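Local coordinates for protein 3-hydroxyacyl-CoA dehydrogenase type-2 (Mycobacterium avium, PDB 3PPI) that probably catalyses the NAD-dependent oxidation of 3-hydroxyacyl-CoA thioesters to 3-oxoacyl-CoA, as a tetrameric member of the short-chain dehydrogenase/reductase family, at residues R203-S207 / A208-V212. Numbering follows the deposited sequence.
Sequences RDLSS and AGIRV
L205, on helix 185-205, lies against I210 and V212 of strand 210-217, its CB and CD1 alongside them. Its CG stands anti to the carbonyl carbon (chi1 -68°) and chi2 is extended, which carries CD1 out to V212 CG2 at 3.7 Å, with I210 CG2 a little farther off. Nearer the backbone, L205 CB lies 4.1 Å from I210 CB and 3.6 Å from I210 O. The leucine crosses both branched side chains at a slant. In V212, CG1 is anti to the backbone N (chi1 -177°) and CG2 lies beside that N, anti to the carbonyl carbon; it is CG2 that meets L205. Behind this apolar patch, the carbonyl O of L205 accepts A208 N at 2.9 Å, the donor sitting well above the carbonyl plane, and a weak, nearly straight bond from I210 N at 3.3 Å. S206 O takes G209 N at 3.2 Å, again from above its carbonyl plane. The weak 6→1 bond from I210 N and the 5→2 bond from G209 N make a Schellman motif, in which G209, at phi 64°, reverses the chain out of the helical turn and into the strand. The motif makes the helix-to-strand return of a beta-alpha-beta unit, strand 167-172, helix 185-205 and strand 210-217, in the Rossmann-type fold of short-chain dehydrogenases. Helix 130-156 packs against L205 and I210 through A152, I155 and A156, and A208 O accepts a hydrogen bond from R166 NH1. Back along the chain, the hydroxyl of S206 donates from OG to R203 O at 2.8 Å. R203 and D204 point their polar ends away from the strand and into the tetramer: D204 OD1 accepts G183 N and OD2 accepts I120 N of a second subunit, while R203 NH1 and NH2 donate hydrogen bonds to the carbonyl O of G180 and F278 of that same subunit.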
loop_
_atom_site.group_PDB
_atom_site.type_symbol
_atom_site.label_atom_id
_atom_site.label_comp_id
_atom_site.label_asym_id
_atom_site.label_seq_id
_atom_site.Cartn_x
_atom_site.Cartn_y
_atom_site.Cartn_z
ATOM N N ARG A 203 -4.716 -4.409 -16.784
ATOM C CA ARG A 203 -4.139 -5.635 -17.351
ATOM C C ARG A 203 -5.057 -6.263 -18.412
ATOM O O ARG A 203 -4.605 -6.603 -19.503
ATOM C CB ARG A 203 -3.790 -6.645 -16.252
ATOM C CG ARG A 203 -2.561 -6.275 -15.456
ATOM C CD ARG A 203 -2.453 -7.029 -14.155
ATOM N NE ARG A 203 -1.090 -6.984 -13.613
ATOM C CZ ARG A 203 -0.644 -7.759 -12.619
ATOM N NH1 ARG A 203 -1.461 -8.624 -12.012
ATOM N NH2 ARG A 203 0.627 -7.671 -12.227
ATOM N N ASP A 204 -6.343 -6.389 -18.089
ATOM C CA ASP A 204 -7.337 -6.915 -19.045
ATOM C C ASP A 204 -7.349 -6.171 -20.364
ATOM O O ASP A 204 -7.364 -6.771 -21.430
ATOM C CB ASP A 204 -8.760 -6.824 -18.454
ATOM C CG ASP A 204 -9.249 -8.123 -17.891
ATOM O OD1 ASP A 204 -8.467 -9.087 -17.828
ATOM O OD2 ASP A 204 -10.425 -8.180 -17.510
ATOM N N LEU A 205 -7.359 -4.851 -20.276
ATOM C CA LEU A 205 -7.584 -4.005 -21.424
ATOM C C LEU A 205 -6.297 -3.631 -22.139
ATOM O O LEU A 205 -6.329 -2.945 -23.153
ATOM C CB LEU A 205 -8.364 -2.751 -20.992
ATOM C CG LEU A 205 -9.808 -3.013 -20.548
ATOM C CD1 LEU A 205 -10.486 -1.718 -20.130
ATOM C CD2 LEU A 205 -10.595 -3.675 -21.691
ATOM N N SER A 206 -5.166 -4.124 -21.653
ATOM C CA SER A 206 -3.903 -3.796 -22.276
ATOM C C SER A 206 -3.797 -4.306 -23.722
ATOM O O SER A 206 -3.183 -3.648 -24.549
ATOM C CB SER A 206 -2.732 -4.307 -21.438
ATOM O OG SER A 206 -2.743 -5.713 -21.345
ATOM N N SER A 207 -4.394 -5.450 -24.040
ATOM C CA SER A 207 -4.383 -5.931 -25.443
ATOM C C SER A 207 -5.258 -5.088 -26.356
ATOM O O SER A 207 -5.149 -5.207 -27.573
ATOM C CB SER A 207 -4.817 -7.393 -25.567
ATOM O OG SER A 207 -6.086 -7.601 -24.979
ATOM N N ALA A 208 -6.128 -4.257 -25.780
ATOM C CA ALA A 208 -6.962 -3.324 -26.547
ATOM C C ALA A 208 -6.338 -1.911 -26.639
ATOM O O ALA A 208 -6.832 -1.052 -27.369
ATOM C CB ALA A 208 -8.385 -3.265 -25.928
ATOM N N GLY A 209 -5.249 -1.666 -25.910
ATOM C CA GLY A 209 -4.674 -0.336 -25.821
ATOM C C GLY A 209 -5.598 0.683 -25.167
ATOM O O GLY A 209 -5.710 1.825 -25.635
ATOM N N ILE A 210 -6.247 0.273 -24.078
ATOM C CA ILE A 210 -7.097 1.165 -23.309
ATOM C C ILE A 210 -6.508 1.250 -21.897
ATOM O O ILE A 210 -6.403 0.237 -21.197
ATOM C CB ILE A 210 -8.554 0.664 -23.244
ATOM C CG1 ILE A 210 -9.158 0.585 -24.647
ATOM C CG2 ILE A 210 -9.393 1.573 -22.354
ATOM C CD1 ILE A 210 -10.506 -0.126 -24.664
ATOM N N ARG A 211 -6.105 2.455 -21.494
ATOM C CA ARG A 211 -5.543 2.646 -20.169
ATOM C C ARG A 211 -6.666 2.777 -19.157
ATOM O O ARG A 211 -7.735 3.292 -19.485
ATOM C CB ARG A 211 -4.612 3.871 -20.152
ATOM C CG ARG A 211 -3.258 3.579 -20.908
ATOM C CD ARG A 211 -2.295 4.747 -20.877
ATOM N NE ARG A 211 -2.923 5.918 -21.447
ATOM C CZ ARG A 211 -3.477 6.925 -20.769
ATOM N NH1 ARG A 211 -3.450 6.987 -19.440
ATOM N NH2 ARG A 211 -4.055 7.899 -21.454
ATOM N N VAL A 212 -6.418 2.293 -17.940
ATOM C CA VAL A 212 -7.367 2.419 -16.845
ATOM C C VAL A 212 -6.652 2.919 -15.591
ATOM O O VAL A 212 -5.717 2.287 -15.121
ATOM C CB VAL A 212 -8.063 1.092 -16.518
ATOM C CG1 VAL A 212 -9.104 1.310 -15.406
ATOM C CG2 VAL A 212 -8.724 0.509 -17.766
#